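Local coordinates for oligopeptide-binding protein appA (Bacillus subtilis, PDB 1XOC) that captures oligopeptides as the binding component of an ABC permease that can replace the Opp system in sporulation and genetic competence, at residues S316-K321 and Q465-Y470; K452-A457 and E471-K476. All coordinates share one frame; numbering follows the deposited sequence.

From the N terminus, the loop 316-321 comes first, after strand 306-307. In contact 1 the later segment 465-470 returns to it, closing a span of 143 residues that includes strands 358-367, 390-396 and 414-420. The segment 452-457 of helix 448-457 lies within that span. Contact 2 joins it to 471-476 across only 13 residues. The segments alternate along the chain, so the two contacts cross. Both use helix 463-480: its first part takes the loop in contact 1, and the next turns complete the hairpin of contact 2. Tyr-474 reaches back to Asn-318 and Pro-320, and Tyr-470 touches Ala-457, so loop and both helices form one packed unit.

Contact 1 of 2, residues S316-K321 and Q465-Y470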
loop_
_atom_site.group_PDB
_atom_site.type_symbol
_atom_site.label_atom_id
_atom_site.label_comp_id
_atom_site.label_asym_id
_atom_site.label_seq_id
_atom_site.Cartn_x
_atom_site.Cartn_y
_atom_site.Cartn_z
ATOM N N SER A 316 0.122 -14.871 -1.753
ATOM C CA SER A 316 -0.515 -14.774 -3.043
ATOM C C SER A 316 -0.579 -16.135 -3.719
ATOM O O SER A 316 0.402 -16.898 -3.729
ATOM C CB SER A 316 0.254 -13.841 -3.951
ATOM O OG SER A 316 -0.333 -13.858 -5.240
ATOM N N TRP A 317 -1.705 -16.405 -4.375
ATOM C CA TRP A 317 -1.815 -17.601 -5.204
ATOM C C TRP A 317 -0.819 -17.562 -6.359
ATOM O O TRP A 317 -0.537 -18.591 -6.964
ATOM C CB TRP A 317 -3.238 -17.798 -5.751
ATOM C CG TRP A 317 -3.793 -16.655 -6.539
ATOM C CD1 TRP A 317 -4.614 -15.685 -6.068
ATOM C CD2 TRP A 317 -3.604 -16.368 -7.936
ATOM N NE1 TRP A 317 -4.923 -14.802 -7.053
ATOM C CE2 TRP A 317 -4.349 -15.215 -8.224
ATOM C CE3 TRP A 317 -2.910 -16.984 -8.965
ATOM C CZ2 TRP A 317 -4.388 -14.639 -9.498
ATOM C CZ3 TRP A 317 -2.970 -16.433 -10.247
ATOM C CH2 TRP A 317 -3.703 -15.272 -10.499
ATOM N N ASN A 318 -0.293 -16.388 -6.681
ATOM C CA ASN A 318 0.644 -16.266 -7.790
ATOM C C ASN A 318 2.100 -16.384 -7.364
ATOM O O ASN A 318 3.001 -16.277 -8.197
ATOM C CB ASN A 318 0.437 -14.924 -8.480
ATOM C CG ASN A 318 0.910 -14.922 -9.920
ATOM O OD1 ASN A 318 0.799 -15.916 -10.634
ATOM N ND2 ASN A 318 1.453 -13.793 -10.352
ATOM N N TYR A 319 2.342 -16.553 -6.070
ATOM C CA TYR A 319 3.700 -16.605 -5.575
ATOM C C TYR A 319 4.306 -17.878 -6.128
ATOM O O TYR A 319 3.696 -18.949 -6.015
ATOM C CB TYR A 319 3.724 -16.585 -4.057
ATOM C CG TYR A 319 5.120 -16.453 -3.456
ATOM C CD1 TYR A 319 5.863 -17.587 -3.120
ATOM C CD2 TYR A 319 5.704 -15.210 -3.246
ATOM C CE1 TYR A 319 7.136 -17.465 -2.571
ATOM C CE2 TYR A 319 6.952 -15.090 -2.686
ATOM C CZ TYR A 319 7.662 -16.209 -2.352
ATOM O OH TYR A 319 8.930 -16.068 -1.797
ATOM N N PRO A 320 5.485 -17.770 -6.763
ATOM C CA PRO A 320 6.068 -18.900 -7.467
ATOM C C PRO A 320 6.702 -19.887 -6.504
ATOM O O PRO A 320 7.727 -19.587 -5.907
ATOM C CB PRO A 320 7.106 -18.237 -8.365
ATOM C CG PRO A 320 7.518 -17.051 -7.629
ATOM C CD PRO A 320 6.325 -16.571 -6.870
ATOM N N LYS A 321 6.085 -21.049 -6.368
ATOM C CA LYS A 321 6.502 -22.056 -5.404
ATOM C C LYS A 321 7.853 -22.708 -5.743
ATOM O O LYS A 321 8.632 -23.045 -4.845
ATOM C CB LYS A 321 5.414 -23.126 -5.319
ATOM C CG LYS A 321 5.494 -24.018 -4.094
ATOM C CD LYS A 321 4.106 -24.336 -3.544
ATOM C CE LYS A 321 3.424 -23.103 -2.944
ATOM N NZ LYS A 321 2.202 -23.494 -2.179
ATOM N N GLN A 465 -1.980 -20.625 -16.299
ATOM C CA GLN A 465 -1.256 -20.032 -17.424
ATOM C C GLN A 465 -0.675 -18.684 -17.021
ATOM O O GLN A 465 0.463 -18.359 -17.369
ATOM C CB GLN A 465 -2.183 -19.864 -18.627
ATOM C CG GLN A 465 -2.711 -21.177 -19.191
ATOM C CD GLN A 465 -3.788 -20.999 -20.261
ATOM O OE1 GLN A 465 -4.328 -21.985 -20.770
ATOM N NE2 GLN A 465 -4.105 -19.745 -20.602
ATOM N N TYR A 466 -1.469 -17.910 -16.283
ATOM C CA TYR A 466 -1.038 -16.616 -15.754
ATOM C C TYR A 466 0.191 -16.757 -14.847
ATOM O O TYR A 466 1.193 -16.080 -15.041
ATOM C CB TYR A 466 -2.181 -15.984 -14.968
ATOM C CG TYR A 466 -1.952 -14.563 -14.508
ATOM C CD1 TYR A 466 -2.161 -13.494 -15.367
ATOM C CD2 TYR A 466 -1.592 -14.287 -13.198
ATOM C CE1 TYR A 466 -1.992 -12.176 -14.940
ATOM C CE2 TYR A 466 -1.410 -12.976 -12.770
ATOM C CZ TYR A 466 -1.610 -11.935 -13.642
ATOM O OH TYR A 466 -1.458 -10.624 -13.239
ATOM N N SER A 467 0.099 -17.635 -13.857
ATOM C CA SER A 467 1.194 -17.868 -12.929
ATOM C C SER A 467 2.434 -18.391 -13.659
ATOM O O SER A 467 3.559 -18.089 -13.287
ATOM C CB SER A 467 0.757 -18.866 -11.842
ATOM O OG SER A 467 -0.330 -18.354 -11.088
ATOM N N LYS A 468 2.237 -19.186 -14.707
ATOM C CA LYS A 468 3.378 -19.760 -15.416
ATOM C C LYS A 468 4.136 -18.680 -16.169
ATOM O O LYS A 468 5.356 -18.624 -16.111
ATOM C CB LYS A 468 2.922 -20.857 -16.377
ATOM C CG LYS A 468 4.052 -21.732 -16.947
ATOM C CD LYS A 468 4.475 -22.813 -15.948
ATOM C CE LYS A 468 5.912 -23.300 -16.162
ATOM N NZ LYS A 468 6.625 -23.505 -14.849
ATOM N N GLU A 469 3.408 -17.810 -16.859
ATOM C CA GLU A 469 4.027 -16.696 -17.574
ATOM C C GLU A 469 4.638 -15.685 -16.608
ATOM O O GLU A 469 5.634 -15.028 -16.933
ATOM C CB GLU A 469 3.013 -16.009 -18.492
ATOM C CG GLU A 469 2.830 -16.756 -19.821
ATOM C CD GLU A 469 3.970 -16.503 -20.809
ATOM O OE1 GLU A 469 4.427 -15.333 -20.889
ATOM O OE2 GLU A 469 4.388 -17.455 -21.512
ATOM N N TYR A 470 4.054 -15.559 -15.416
ATOM C CA TYR A 470 4.614 -14.668 -14.399
ATOM C C TYR A 470 5.956 -15.133 -13.852
ATOM O O TYR A 470 6.720 -14.316 -13.362
ATOM C CB TYR A 470 3.609 -14.350 -13.270
ATOM C CG TYR A 470 3.207 -12.897 -13.333
ATOM C CD1 TYR A 470 2.097 -12.485 -14.055
ATOM C CD2 TYR A 470 3.993 -11.925 -12.736
ATOM C CE1 TYR A 470 1.762 -11.134 -14.161
ATOM C CE2 TYR A 470 3.669 -10.585 -12.837
ATOM C CZ TYR A 470 2.548 -10.183 -13.543
ATOM O OH TYR A 470 2.209 -8.825 -13.651
HETATM O O HOH W 1 4.015 -17.461 -10.548
#
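Asn-318 and Trp-317 carry this contact, resting on Tyr-466, Ser-467 and Tyr-470 of helix 463-480. They are the two middle residues of a type I beta turn from Ser-316 to Tyr-319. An ST turn is built into it: Ser-316 OG accepts from the backbone N of Asn-318 at 2.9 Å. The turn lies in the loop between strand 306-307 and helix 332-341 of this family 5 solute-binding protein.

The Asn-318 amide lies between turn and helix. Its CG stands opposite the backbone N (chi1 -156°), and this directs the amide to the helix. OD1 lies 2.7 Å from Ser-467 OG. Ser-467 OG is also hydrogen-bonded to Arg-463 O, one turn earlier in the helix. The ND2 end of the amide lies by the aromatic rings. It is 3.6 Å from Tyr-470 CG, with amide and ring planes 77° apart, and it also approaches Tyr-466 CE2. The two tyrosines pack on each other, Tyr-470 CD1 lying over one face of the Tyr-466 ring. Their hydroxyls bond elsewhere, Tyr-466 OH to Pro-425 O and Tyr-470 OH to Gln-427 N.

Trp-317 has CG between its backbone N and carbonyl carbon (chi1 56°). The six-membered ring then extends to the start of the helix. Ser-467 OG sits at its edge, near the ring plane, 3.4 Å from Trp-317 CZ3. Beside it, Trp-317 CH2 touches Tyr-466 CD2 at 3.6 Å in an oblique aromatic pair. Arg-463 adds a cation-pi contact to Trp-317, and Asn-318 CB lies over one ring face.

A water completes the junction between the backbones, donating to Asn-318 O at 2.8 Å and to Ser-467 O at 2.8 Å.

Contact 2 of 2, residues K452-A457 and E471-K476; sequences KLMKDA and EQIYQK
The carboxamide of Gln-472 is the one flat side-chain group that touches across this helix pair. Its OE1 end meets the CD2 methyl of Leu-453 at 3.9 Å, and the two side chains cross at about a right angle. The carboxylate of Asp-456 is turned to its own helix: OD2 takes Lys-452 NZ at 2.6 Å on its syn side, a salt bridge one turn apart.

The middle of the contact is aliphatic. Leu-453 and Ile-473 face each other, with Leu-453 CB 3.6 Å from Ile-473 CG1. Ile-473 has CG1 anti to its carbonyl carbon (chi1 -70°), and with chi2 extended (163°) its CD1 reaches the backbone of the other helix. CD1 comes within 3.8 Å of Met-454 N and also reaches Ala-457 CB. Met-454 CG touches both the CD1 and the CG2 branches of Ile-473. At the other end of the contact, Leu-453 CD1 lies 3.9 Å from Lys-476 CE. Here the lysine contributes its methylenes. Its NZ bonds to Glu-449 OE1.

The segments form an antiparallel helical hairpin. Their axes approach to 9.8 Å and their directions differ by 153°. Helix 448-457 packs on one side of helix 463-480, where Leu-453 also touches Glu-469 and Ala-457 also touches Tyr-470. From helix 463-480, Tyr-474 reaches the loop that follows strand 306-307, at Glu-312 and Pro-320. Gln-475 meets Val-325 and Pro-326, in the same loop before helix 332-341.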
loop_
_atom_site.group_PDB
_atom_site.type_symbol
_atom_site.label_atom_id
_atom_site.label_comp_id
_atom_site.label_asym_id
_atom_site.label_seq_id
_atom_site.Cartn_x
_atom_site.Cartn_y
_atom_site.Cartn_z
ATOM N N LYS A 452 6.675 -5.831 -22.008
ATOM C CA LYS A 452 5.892 -6.660 -22.899
ATOM C C LYS A 452 5.232 -7.844 -22.187
ATOM O O LYS A 452 4.076 -8.154 -22.432
ATOM C CB LYS A 452 6.776 -7.173 -24.037
ATOM C CG LYS A 452 5.990 -7.997 -25.050
ATOM C CD LYS A 452 6.688 -8.166 -26.394
ATOM C CE LYS A 452 5.675 -8.350 -27.537
ATOM N NZ LYS A 452 4.499 -9.196 -27.183
ATOM N N LEU A 453 5.988 -8.537 -21.351
ATOM C CA LEU A 453 5.456 -9.679 -20.607
ATOM C C LEU A 453 4.295 -9.298 -19.679
ATOM O O LEU A 453 3.282 -9.992 -19.626
ATOM C CB LEU A 453 6.566 -10.348 -19.790
ATOM C CG LEU A 453 7.651 -11.090 -20.567
ATOM C CD1 LEU A 453 8.832 -11.398 -19.680
ATOM C CD2 LEU A 453 7.100 -12.367 -21.172
ATOM N N MET A 454 4.467 -8.203 -18.944
ATOM C CA MET A 454 3.432 -7.673 -18.046
ATOM C C MET A 454 2.167 -7.235 -18.777
ATOM O O MET A 454 1.055 -7.509 -18.328
ATOM C CB MET A 454 4.007 -6.508 -17.230
ATOM C CG MET A 454 4.999 -6.961 -16.160
ATOM S SD MET A 454 5.603 -5.658 -15.053
ATOM C CE MET A 454 6.868 -4.882 -16.049
ATOM N N LYS A 455 2.343 -6.547 -19.898
ATOM C CA LYS A 455 1.232 -6.148 -20.747
ATOM C C LYS A 455 0.495 -7.374 -21.307
ATOM O O LYS A 455 -0.736 -7.463 -21.217
ATOM C CB LYS A 455 1.753 -5.270 -21.888
ATOM C CG LYS A 455 0.688 -4.650 -22.790
ATOM C CD LYS A 455 1.312 -4.236 -24.131
ATOM C CE LYS A 455 0.286 -3.733 -25.130
ATOM N NZ LYS A 455 0.901 -3.431 -26.467
ATOM N N ASP A 456 1.247 -8.316 -21.882
ATOM C CA ASP A 456 0.649 -9.513 -22.491
ATOM C C ASP A 456 -0.009 -10.412 -21.441
ATOM O O ASP A 456 -1.006 -11.069 -21.724
ATOM C CB ASP A 456 1.685 -10.314 -23.304
ATOM C CG ASP A 456 2.180 -9.571 -24.565
ATOM O OD1 ASP A 456 1.601 -8.535 -24.989
ATOM O OD2 ASP A 456 3.178 -10.043 -25.143
ATOM N N ALA A 457 0.511 -10.400 -20.213
ATOM C CA ALA A 457 -0.046 -11.226 -19.130
ATOM C C ALA A 457 -1.493 -10.875 -18.808
ATOM O O ALA A 457 -2.253 -11.733 -18.372
ATOM C CB ALA A 457 0.811 -11.136 -17.875
ATOM N N GLU A 471 6.282 -16.416 -13.952
ATOM C CA GLU A 471 7.636 -16.853 -13.575
ATOM C C GLU A 471 8.723 -16.056 -14.332
ATOM O O GLU A 471 9.737 -15.663 -13.758
ATOM C CB GLU A 471 7.818 -18.350 -13.833
ATOM C CG GLU A 471 7.017 -19.247 -12.903
ATOM C CD GLU A 471 7.065 -20.732 -13.293
ATOM O OE1 GLU A 471 7.770 -21.106 -14.271
ATOM O OE2 GLU A 471 6.378 -21.538 -12.619
ATOM N N GLN A 472 8.497 -15.817 -15.621
ATOM C CA GLN A 472 9.425 -15.034 -16.428
ATOM C C GLN A 472 9.529 -13.590 -15.974
ATOM O O GLN A 472 10.592 -13.003 -16.041
ATOM C CB GLN A 472 8.999 -15.031 -17.890
ATOM C CG GLN A 472 9.022 -16.371 -18.544
ATOM C CD GLN A 472 8.657 -16.275 -20.006
ATOM O OE1 GLN A 472 9.300 -15.546 -20.766
ATOM N NE2 GLN A 472 7.620 -17.007 -20.414
ATOM N N ILE A 473 8.415 -13.004 -15.557
ATOM C CA ILE A 473 8.408 -11.609 -15.098
ATOM C C ILE A 473 9.203 -11.495 -13.797
ATOM O O ILE A 473 10.047 -10.617 -13.651
ATOM C CB ILE A 473 6.968 -11.088 -14.926
ATOM C CG1 ILE A 473 6.303 -10.933 -16.285
ATOM C CG2 ILE A 473 6.960 -9.736 -14.222
ATOM C CD1 ILE A 473 4.764 -10.824 -16.246
ATOM N N TYR A 474 8.939 -12.394 -12.860
ATOM C CA TYR A 474 9.724 -12.464 -11.630
ATOM C C TYR A 474 11.220 -12.616 -11.885
ATOM O O TYR A 474 12.023 -11.958 -11.236
ATOM C CB TYR A 474 9.231 -13.625 -10.781
ATOM C CG TYR A 474 7.842 -13.449 -10.231
ATOM C CD1 TYR A 474 6.994 -14.533 -10.117
ATOM C CD2 TYR A 474 7.389 -12.207 -9.772
ATOM C CE1 TYR A 474 5.734 -14.390 -9.597
ATOM C CE2 TYR A 474 6.125 -12.058 -9.255
ATOM C CZ TYR A 474 5.320 -13.155 -9.152
ATOM O OH TYR A 474 4.073 -13.029 -8.651
ATOM N N GLN A 475 11.604 -13.486 -12.819
ATOM C CA GLN A 475 13.012 -13.617 -13.182
ATOM C C GLN A 475 13.622 -12.294 -13.613
ATOM O O GLN A 475 14.720 -11.962 -13.204
ATOM C CB GLN A 475 13.210 -14.638 -14.310
ATOM C CG GLN A 475 13.097 -16.077 -13.866
ATOM C CD GLN A 475 14.250 -16.550 -13.005
ATOM O OE1 GLN A 475 14.167 -17.615 -12.397
ATOM N NE2 GLN A 475 15.331 -15.773 -12.950
ATOM N N LYS A 476 12.932 -11.571 -14.483
ATOM C CA LYS A 476 13.465 -10.315 -15.007
ATOM C C LYS A 476 13.573 -9.255 -13.912
ATOM O O LYS A 476 14.580 -8.566 -13.821
ATOM C CB LYS A 476 12.634 -9.801 -16.181
ATOM C CG LYS A 476 12.782 -10.672 -17.427
ATOM C CD LYS A 476 12.397 -9.938 -18.707
ATOM C CE LYS A 476 12.717 -10.767 -19.947
ATOM N NZ LYS A 476 14.185 -10.951 -20.188
#